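Local coordinates for major capsid protein (Human herpesvirus 1, PDB 1NO7) that builds the shell of the herpes simplex virus capsid, represented by its large protease-resistant upper domain, at residues V215-L220 with I361-M366; H154-A159 with G566-T571; A49-L54 with Y506-H511. All blocks are in the same frame, centred on the assembly; numbering follows the deposited sequence.

How the contacts relate
Contacts 1 and 2 are neighbours with centres about 15 Å apart: Met366 packs on Met156 and Val365 on the Thr571 backbone, and helix 234-256 touches residues of both. The centre of contact 3 is about 21 Å from that of contact 1 and about 32 Å from that of contact 2, across the chain's centre from the latter. Along the sequence the segments run 49-54, 154-159, 215-220, 361-366, 506-511, 566-571, so contacts 2 and 3 interlock while contact 1 closes a shorter loop within both. Asn216 of contact 1 bonds to Leu488 of strand 486-489, in the three-stranded sheet whose opposite outer strand belongs to contact 3. Residues far apart in sequence thus build one compact domain.

Contact 1 (V215-L220 with I361-M366); sequences VNDYSL and IYYYVM
The backbones come nearest at Tyr218 and Tyr362, whose CA atoms lie 6.9 Å apart where the capped start of helix 218-226 meets the flank of helix 353-371. This is a buried packing of a helix N-terminus and the turn before it on a helix flank, near the centre of the upper domain, and two tyrosines of the longer helix, Tyr362 and Tyr363, reach across it to the turn that leads into the shorter one. Tyr362 extends with CG anti to the backbone N (chi1 -165°), which carries its ring out to the turn. There its OH donates to Val215 O at 2.5 Å, in the plane of that carbonyl and on a lone pair. On the way, one face of the Tyr362 ring takes CD1 of Tyr218, off-centre toward the rim. The two rings are neither stacked nor edge-to-face: their planes are 38° apart and their centroids 4.8 Å. Tyr218 also meets the ring of His359, on the same long helix, and touches Val244 of helix 234-256.

Tyr363 reaches the same turn. Its CE1 lies 3.8 Å from Tyr218 CB, which sits in the plane of the Tyr363 ring at its edge, and its OH accepts a weak bond from Tyr218 N at 3.3 Å. A phenol from the other helix thereby meets an amide at the first turn of helix 218-226. The carboxylate of Asp217 serves the same helix start from within, as an N-cap. One oxygen, OD2, accepts from Trp287 and Gln181, which should help to fix the rotation of the carboxylate; the capping oxygen, OD1, accepts from Leu220 N at 3.1 Å, with the donor above the carboxylate plane.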
loop_
_atom_site.group_PDB
_atom_site.type_symbol
_atom_site.label_atom_id
_atom_site.label_comp_id
_atom_site.label_asym_id
_atom_site.label_seq_id
_atom_site.Cartn_x
_atom_site.Cartn_y
_atom_site.Cartn_z
ATOM N N VAL A 215 7.501 0.935 -9.658
ATOM C CA VAL A 215 7.840 1.182 -8.245
ATOM C C VAL A 215 6.659 1.261 -7.257
ATOM O O VAL A 215 6.858 1.182 -6.038
ATOM C CB VAL A 215 8.587 2.480 -8.107
ATOM C CG1 VAL A 215 9.850 2.429 -8.917
ATOM C CG2 VAL A 215 7.687 3.618 -8.583
ATOM N N ASN A 216 5.440 1.433 -7.766
ATOM C CA ASN A 216 4.278 1.527 -6.886
ATOM C C ASN A 216 3.791 0.152 -6.374
ATOM O O ASN A 216 2.751 0.052 -5.702
ATOM C CB ASN A 216 3.136 2.285 -7.598
ATOM C CG ASN A 216 2.217 1.368 -8.395
ATOM O OD1 ASN A 216 2.613 0.787 -9.418
ATOM N ND2 ASN A 216 0.978 1.229 -7.923
ATOM N N ASP A 217 4.548 -0.900 -6.681
ATOM C CA ASP A 217 4.191 -2.256 -6.251
ATOM C C ASP A 217 5.451 -3.081 -5.957
ATOM O O ASP A 217 6.236 -3.392 -6.870
ATOM C CB ASP A 217 3.376 -2.963 -7.336
ATOM C CG ASP A 217 2.908 -4.348 -6.909
ATOM O OD1 ASP A 217 3.755 -5.149 -6.434
ATOM O OD2 ASP A 217 1.693 -4.639 -7.057
ATOM N N TYR A 218 5.632 -3.485 -4.702
ATOM C CA TYR A 218 6.830 -4.238 -4.361
ATOM C C TYR A 218 6.929 -5.577 -5.072
ATOM O O TYR A 218 7.978 -5.910 -5.634
ATOM C CB TYR A 218 6.950 -4.467 -2.847
ATOM C CG TYR A 218 8.392 -4.718 -2.451
ATOM C CD1 TYR A 218 9.370 -3.757 -2.722
ATOM C CD2 TYR A 218 8.800 -5.941 -1.908
ATOM C CE1 TYR A 218 10.717 -4.000 -2.480
ATOM C CE2 TYR A 218 10.155 -6.199 -1.660
ATOM C CZ TYR A 218 11.109 -5.221 -1.957
ATOM O OH TYR A 218 12.461 -5.464 -1.793
ATOM N N SER A 219 5.845 -6.348 -5.036
ATOM C CA SER A 219 5.829 -7.651 -5.681
ATOM C C SER A 219 6.452 -7.577 -7.072
ATOM O O SER A 219 7.319 -8.388 -7.416
ATOM C CB SER A 219 4.398 -8.171 -5.776
ATOM O OG SER A 219 3.927 -8.593 -4.507
ATOM N N LEU A 220 6.018 -6.608 -7.874
ATOM C CA LEU A 220 6.589 -6.472 -9.208
ATOM C C LEU A 220 8.058 -6.124 -9.040
ATOM O O LEU A 220 8.928 -6.905 -9.426
ATOM C CB LEU A 220 5.894 -5.378 -10.017
ATOM C CG LEU A 220 4.354 -5.429 -10.036
ATOM C CD1 LEU A 220 3.892 -4.588 -11.237
ATOM C CD2 LEU A 220 3.804 -6.864 -10.125
ATOM N N ILE A 361 7.961 -2.846 4.953
ATOM C CA ILE A 361 9.068 -1.888 4.957
ATOM C C ILE A 361 8.919 -0.921 3.785
ATOM O O ILE A 361 9.050 0.303 3.939
ATOM C CB ILE A 361 10.424 -2.565 4.790
ATOM C CG1 ILE A 361 10.665 -3.523 5.967
ATOM C CG2 ILE A 361 11.500 -1.492 4.631
ATOM C CD1 ILE A 361 12.127 -4.018 6.125
ATOM N N TYR A 362 8.638 -1.485 2.614
ATOM C CA TYR A 362 8.482 -0.713 1.392
ATOM C C TYR A 362 7.314 0.272 1.470
ATOM O O TYR A 362 7.488 1.476 1.243
ATOM C CB TYR A 362 8.255 -1.665 0.214
ATOM C CG TYR A 362 8.431 -0.994 -1.121
ATOM C CD1 TYR A 362 9.709 -0.754 -1.633
ATOM C CD2 TYR A 362 7.329 -0.523 -1.839
ATOM C CE1 TYR A 362 9.890 -0.054 -2.834
ATOM C CE2 TYR A 362 7.498 0.181 -3.035
ATOM C CZ TYR A 362 8.781 0.413 -3.522
ATOM O OH TYR A 362 8.962 1.134 -4.677
ATOM N N TYR A 363 6.131 -0.252 1.795
ATOM C CA TYR A 363 4.904 0.545 1.870
ATOM C C TYR A 363 4.819 1.589 2.983
ATOM O O TYR A 363 4.256 2.684 2.777
ATOM C CB TYR A 363 3.691 -0.384 1.955
ATOM C CG TYR A 363 3.420 -1.047 0.644
ATOM C CD1 TYR A 363 4.354 -1.908 0.074
ATOM C CD2 TYR A 363 2.277 -0.741 -0.084
ATOM C CE1 TYR A 363 4.164 -2.440 -1.200
ATOM C CE2 TYR A 363 2.072 -1.267 -1.360
ATOM C CZ TYR A 363 3.019 -2.113 -1.917
ATOM O OH TYR A 363 2.827 -2.609 -3.195
ATOM N N TYR A 364 5.374 1.250 4.149
ATOM C CA TYR A 364 5.358 2.147 5.300
ATOM C C TYR A 364 6.589 3.038 5.401
ATOM O O TYR A 364 6.575 4.030 6.118
ATOM C CB TYR A 364 5.187 1.344 6.589
ATOM C CG TYR A 364 3.785 0.781 6.760
ATOM C CD1 TYR A 364 3.591 -0.574 7.069
ATOM C CD2 TYR A 364 2.653 1.606 6.642
ATOM C CE1 TYR A 364 2.300 -1.107 7.257
ATOM C CE2 TYR A 364 1.352 1.092 6.831
ATOM C CZ TYR A 364 1.183 -0.273 7.135
ATOM O OH TYR A 364 -0.090 -0.828 7.285
ATOM N N VAL A 365 7.657 2.713 4.688
ATOM C CA VAL A 365 8.830 3.571 4.761
ATOM C C VAL A 365 9.224 4.121 3.397
ATOM O O VAL A 365 9.155 5.337 3.146
ATOM C CB VAL A 365 10.027 2.825 5.315
ATOM C CG1 VAL A 365 11.204 3.776 5.457
ATOM C CG2 VAL A 365 9.672 2.207 6.645
ATOM N N MET A 366 9.651 3.205 2.530
ATOM C CA MET A 366 10.074 3.519 1.172
ATOM C C MET A 366 9.063 4.409 0.429
ATOM O O MET A 366 9.431 5.471 -0.092
ATOM C CB MET A 366 10.299 2.211 0.410
ATOM C CG MET A 366 11.403 1.327 0.995
ATOM S SD MET A 366 13.099 1.761 0.366
ATOM C CE MET A 366 12.935 3.559 0.062
#

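Contact 2 (H154-A159 with G566-T571); sequences HAMAPA and GENALT
Asn568 and Met156 carry most of this contact, with Ala155 beside them, where the loop before helix 158-169 passes the first turn of helix 567-577. It is loop-on-helix packing close to two helix starts, Ala157 and Gly566 occupying the N-cap positions. The backbones are nearest at Ala155 and Asn568, CA to CA 5.8 Å.

Asn568 points at the loop and sets its amide group against the peptide joining Ala155 to Met156. Its CG is 3.5 Å from Met156 N and 3.7 Å from Ala155 CA, while the methyl CB of Ala155 flanks the same group, 3.9 Å from Asn568 CG. The group therefore lies against the loop backbone and the Ala155 methyl.

Met156 turns inward from the loop. Its chain runs extended through CG and then bends at the sulfur (chi3 -103°), which brings the terminal methyl beside Thr571, one helical turn beyond Glu567; Met156 CE and Thr571 OG1 are 4.0 Å apart. Phe370 of helix 353-371, together with His246 and Ile161, packs round the same methionine, so it joins the loop to several helices at once.

Glu567 leads its carboxylate away from the loop to salt bridges with Arg165 and Arg372, the first of which ties helix 567-577 to helix 158-169. Thr571 turns back on its own helix: OG1 donates to Glu567 O at 2.7 Å, from above the plane of that carbonyl.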
loop_
_atom_site.group_PDB
_atom_site.type_symbol
_atom_site.label_atom_id
_atom_site.label_comp_id
_atom_site.label_asym_id
_atom_site.label_seq_id
_atom_site.Cartn_x
_atom_site.Cartn_y
_atom_site.Cartn_z
ATOM N N HIS A 154 23.664 1.099 3.680
ATOM C CA HIS A 154 23.207 1.270 2.299
ATOM C C HIS A 154 22.758 2.696 1.944
ATOM O O HIS A 154 22.296 3.457 2.809
ATOM C CB HIS A 154 22.060 0.299 2.010
ATOM C CG HIS A 154 21.589 0.340 0.591
ATOM N ND1 HIS A 154 22.237 -0.324 -0.428
ATOM C CD2 HIS A 154 20.570 1.014 0.011
ATOM C CE1 HIS A 154 21.637 -0.061 -1.574
ATOM N NE2 HIS A 154 20.622 0.749 -1.335
ATOM N N ALA A 155 22.883 3.047 0.660
ATOM C CA ALA A 155 22.491 4.389 0.232
ATOM C C ALA A 155 22.179 4.522 -1.255
ATOM O O ALA A 155 23.086 4.716 -2.077
ATOM C CB ALA A 155 23.582 5.401 0.628
ATOM N N MET A 156 20.888 4.449 -1.582
ATOM C CA MET A 156 20.404 4.575 -2.959
ATOM C C MET A 156 21.177 5.697 -3.681
ATOM O O MET A 156 21.229 6.835 -3.206
ATOM C CB MET A 156 18.879 4.851 -2.942
ATOM C CG MET A 156 18.049 3.688 -2.362
ATOM S SD MET A 156 16.251 3.974 -2.434
ATOM C CE MET A 156 15.887 4.421 -0.702
ATOM N N ALA A 157 21.796 5.362 -4.812
ATOM C CA ALA A 157 22.578 6.342 -5.567
ATOM C C ALA A 157 21.708 7.459 -6.167
ATOM O O ALA A 157 20.505 7.283 -6.380
ATOM C CB ALA A 157 23.364 5.636 -6.661
ATOM N N PRO A 158 22.315 8.624 -6.458
ATOM C CA PRO A 158 21.586 9.765 -7.034
ATOM C C PRO A 158 20.593 9.277 -8.074
ATOM O O PRO A 158 19.392 9.564 -7.994
ATOM C CB PRO A 158 22.689 10.597 -7.678
ATOM C CG PRO A 158 23.864 10.311 -6.850
ATOM C CD PRO A 158 23.770 8.838 -6.538
ATOM N N ALA A 159 21.118 8.530 -9.044
ATOM C CA ALA A 159 20.316 7.977 -10.122
ATOM C C ALA A 159 19.035 7.349 -9.579
ATOM O O ALA A 159 17.950 7.935 -9.680
ATOM C CB ALA A 159 21.123 6.938 -10.879
ATOM N N GLY A 566 17.102 13.984 2.470
ATOM C CA GLY A 566 17.257 13.179 1.278
ATOM C C GLY A 566 16.524 11.895 1.590
ATOM O O GLY A 566 16.333 11.573 2.766
ATOM N N GLU A 567 16.099 11.160 0.568
ATOM C CA GLU A 567 15.383 9.924 0.824
ATOM C C GLU A 567 16.185 8.979 1.714
ATOM O O GLU A 567 15.667 8.503 2.729
ATOM C CB GLU A 567 15.002 9.235 -0.484
ATOM C CG GLU A 567 13.696 9.755 -1.095
ATOM C CD GLU A 567 13.809 11.183 -1.645
ATOM O OE1 GLU A 567 12.783 11.712 -2.151
ATOM O OE2 GLU A 567 14.917 11.768 -1.571
ATOM N N ASN A 568 17.445 8.724 1.363
ATOM C CA ASN A 568 18.278 7.830 2.174
ATOM C C ASN A 568 18.159 8.139 3.668
ATOM O O ASN A 568 17.905 7.240 4.482
ATOM C CB ASN A 568 19.741 7.926 1.749
ATOM C CG ASN A 568 20.031 7.124 0.504
ATOM O OD1 ASN A 568 20.484 7.669 -0.505
ATOM N ND2 ASN A 568 19.768 5.816 0.564
ATOM N N ALA A 569 18.340 9.409 4.021
ATOM C CA ALA A 569 18.233 9.837 5.411
ATOM C C ALA A 569 16.808 9.544 5.890
ATOM O O ALA A 569 16.562 8.624 6.697
ATOM C CB ALA A 569 18.524 11.328 5.510
ATOM N N LEU A 570 15.871 10.325 5.355
ATOM C CA LEU A 570 14.457 10.196 5.700
ATOM C C LEU A 570 14.000 8.745 5.784
ATOM O O LEU A 570 13.005 8.434 6.444
ATOM C CB LEU A 570 13.603 10.948 4.678
ATOM C CG LEU A 570 12.108 10.661 4.741
ATOM C CD1 LEU A 570 11.590 10.907 6.136
ATOM C CD2 LEU A 570 11.393 11.558 3.731
ATOM N N THR A 571 14.729 7.860 5.112
ATOM C CA THR A 571 14.372 6.456 5.121
ATOM C C THR A 571 14.660 5.904 6.488
ATOM O O THR A 571 13.739 5.533 7.221
ATOM C CB THR A 571 15.187 5.646 4.127
ATOM O OG1 THR A 571 14.801 5.982 2.784
ATOM C CG2 THR A 571 14.957 4.177 4.377
#

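Contact 3 (A49-L54 with Y506-H511); sequences ADMQQL and YPLPVH
This is a mainly apolar packing of a helix on an edge strand: Ala49, Met51 and Gln52 of helix 48-56 lie against Tyr506, Leu508 and Pro509, where strand 505-507 runs out into a loop. The strand is an outer member of a three-stranded antiparallel sheet, and backbone bonds of Tyr506 with Gly379 and of Leu508 with Thr377 tie this segment to strand 376-380.

The segments approach at two places, Ala49 to Tyr506 with CA atoms 6.4 Å apart and Gln52 to Leu508 at 5.8 Å. At the first, the methyl of Ala49 lies over one face of the Tyr506 ring, offset toward its rim; the fit is too tight in the model, and its exact spacing is doubtful. Arg381 and Thr455 also touch this tyrosine.

At the second, Leu508 holds CG anti to its own N (chi1 -179°) and pushes a single methyl, CD1, against the helix. That methyl meets Met51 CB at 3.6 Å and Gln52 CB at 3.9 Å, so it bridges two consecutive helix residues. Leu483 of strand 478-483 touches the same leucine.

Gln52, bent at chi2, runs beside the outgoing chain, with its CG 3.6 Å from Pro507 O. Its side chain and that of Pro509 cross at about a right angle, and Val520 of helix 517-521 touches both residues. The amide end of Gln52 closes the contact, NE2 resting 3.8 Å from Pro509 CD.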
loop_
_atom_site.group_PDB
_atom_site.type_symbol
_atom_site.label_atom_id
_atom_site.label_comp_id
_atom_site.label_asym_id
_atom_site.label_seq_id
_atom_site.Cartn_x
_atom_site.Cartn_y
_atom_site.Cartn_z
ATOM N N ALA A 49 -15.771 -0.790 -3.062
ATOM C CA ALA A 49 -15.832 0.347 -3.968
ATOM C C ALA A 49 -16.934 1.360 -3.617
ATOM O O ALA A 49 -17.126 2.353 -4.333
ATOM C CB ALA A 49 -16.002 -0.153 -5.403
ATOM N N ASP A 50 -17.660 1.110 -2.532
ATOM C CA ASP A 50 -18.714 2.026 -2.104
ATOM C C ASP A 50 -18.335 2.655 -0.777
ATOM O O ASP A 50 -18.612 3.828 -0.524
ATOM C CB ASP A 50 -20.039 1.291 -1.942
ATOM C CG ASP A 50 -21.003 1.593 -3.058
ATOM O OD1 ASP A 50 -21.122 2.791 -3.416
ATOM O OD2 ASP A 50 -21.639 0.641 -3.562
ATOM N N MET A 51 -17.713 1.836 0.063
ATOM C CA MET A 51 -17.238 2.214 1.388
ATOM C C MET A 51 -16.956 3.709 1.535
ATOM O O MET A 51 -17.698 4.438 2.192
ATOM C CB MET A 51 -15.973 1.419 1.668
ATOM C CG MET A 51 -15.517 1.418 3.090
ATOM S SD MET A 51 -14.408 0.019 3.249
ATOM C CE MET A 51 -15.639 -1.377 3.234
ATOM N N GLN A 52 -15.871 4.152 0.920
ATOM C CA GLN A 52 -15.457 5.553 0.948
ATOM C C GLN A 52 -16.585 6.578 0.756
ATOM O O GLN A 52 -16.496 7.705 1.263
ATOM C CB GLN A 52 -14.392 5.792 -0.122
ATOM C CG GLN A 52 -13.090 6.401 0.379
ATOM C CD GLN A 52 -13.208 7.861 0.766
ATOM O OE1 GLN A 52 -14.023 8.614 0.206
ATOM N NE2 GLN A 52 -12.376 8.278 1.715
ATOM N N GLN A 53 -17.625 6.216 0.004
ATOM C CA GLN A 53 -18.736 7.147 -0.230
ATOM C C GLN A 53 -19.723 7.106 0.922
ATOM O O GLN A 53 -20.158 8.145 1.421
ATOM C CB GLN A 53 -19.458 6.825 -1.542
ATOM C CG GLN A 53 -19.144 7.822 -2.639
ATOM C CD GLN A 53 -19.102 9.247 -2.109
ATOM O OE1 GLN A 53 -20.055 9.721 -1.490
ATOM N NE2 GLN A 53 -17.992 9.934 -2.346
ATOM N N LEU A 54 -20.076 5.894 1.329
ATOM C CA LEU A 54 -20.984 5.691 2.441
ATOM C C LEU A 54 -20.468 6.539 3.606
ATOM O O LEU A 54 -21.249 7.004 4.446
ATOM C CB LEU A 54 -20.979 4.210 2.807
ATOM C CG LEU A 54 -21.806 3.738 3.993
ATOM C CD1 LEU A 54 -23.261 4.129 3.776
ATOM C CD2 LEU A 54 -21.626 2.229 4.152
ATOM N N TYR A 506 -10.863 3.090 -7.914
ATOM C CA TYR A 506 -11.584 3.980 -7.010
ATOM C C TYR A 506 -10.792 4.236 -5.719
ATOM O O TYR A 506 -10.332 3.288 -5.062
ATOM C CB TYR A 506 -12.949 3.390 -6.683
ATOM C CG TYR A 506 -12.890 1.986 -6.139
ATOM C CD1 TYR A 506 -12.679 1.745 -4.790
ATOM C CD2 TYR A 506 -13.097 0.899 -6.970
ATOM C CE1 TYR A 506 -12.689 0.445 -4.276
ATOM C CE2 TYR A 506 -13.108 -0.410 -6.475
ATOM C CZ TYR A 506 -12.912 -0.632 -5.127
ATOM O OH TYR A 506 -13.000 -1.927 -4.632
ATOM N N PRO A 507 -10.603 5.529 -5.357
ATOM C CA PRO A 507 -9.875 5.975 -4.159
ATOM C C PRO A 507 -10.481 5.376 -2.907
ATOM O O PRO A 507 -11.710 5.354 -2.755
ATOM C CB PRO A 507 -10.058 7.492 -4.186
ATOM C CG PRO A 507 -10.110 7.801 -5.637
ATOM C CD PRO A 507 -11.025 6.695 -6.158
ATOM N N LEU A 508 -9.622 4.897 -2.014
ATOM C CA LEU A 508 -10.082 4.309 -0.759
ATOM C C LEU A 508 -8.869 4.165 0.159
ATOM O O LEU A 508 -8.296 3.066 0.257
ATOM C CB LEU A 508 -10.697 2.939 -1.021
ATOM C CG LEU A 508 -11.237 2.229 0.216
ATOM C CD1 LEU A 508 -12.776 2.260 0.181
ATOM C CD2 LEU A 508 -10.732 0.774 0.254
ATOM N N PRO A 509 -8.464 5.270 0.847
ATOM C CA PRO A 509 -7.308 5.280 1.757
ATOM C C PRO A 509 -7.467 4.354 2.958
ATOM O O PRO A 509 -8.473 4.425 3.676
ATOM C CB PRO A 509 -7.213 6.747 2.190
ATOM C CG PRO A 509 -7.935 7.495 1.113
ATOM C CD PRO A 509 -9.109 6.595 0.852
ATOM N N VAL A 510 -6.479 3.484 3.170
ATOM C CA VAL A 510 -6.515 2.565 4.303
ATOM C C VAL A 510 -5.780 3.184 5.485
ATOM O O VAL A 510 -5.889 2.698 6.616
ATOM C CB VAL A 510 -5.808 1.227 3.990
ATOM C CG1 VAL A 510 -6.605 0.453 2.983
ATOM C CG2 VAL A 510 -4.399 1.480 3.465
ATOM N N HIS A 511 -5.042 4.262 5.233
ATOM C CA HIS A 511 -4.270 4.875 6.297
ATOM C C HIS A 511 -3.815 6.304 5.982
ATOM O O HIS A 511 -3.486 6.635 4.838
ATOM C CB HIS A 511 -3.074 3.978 6.593
ATOM C CG HIS A 511 -2.251 4.440 7.743
ATOM N ND1 HIS A 511 -1.344 5.470 7.637
ATOM C CD2 HIS A 511 -2.211 4.029 9.032
ATOM C CE1 HIS A 511 -0.779 5.674 8.814
ATOM N NE2 HIS A 511 -1.288 4.814 9.678
#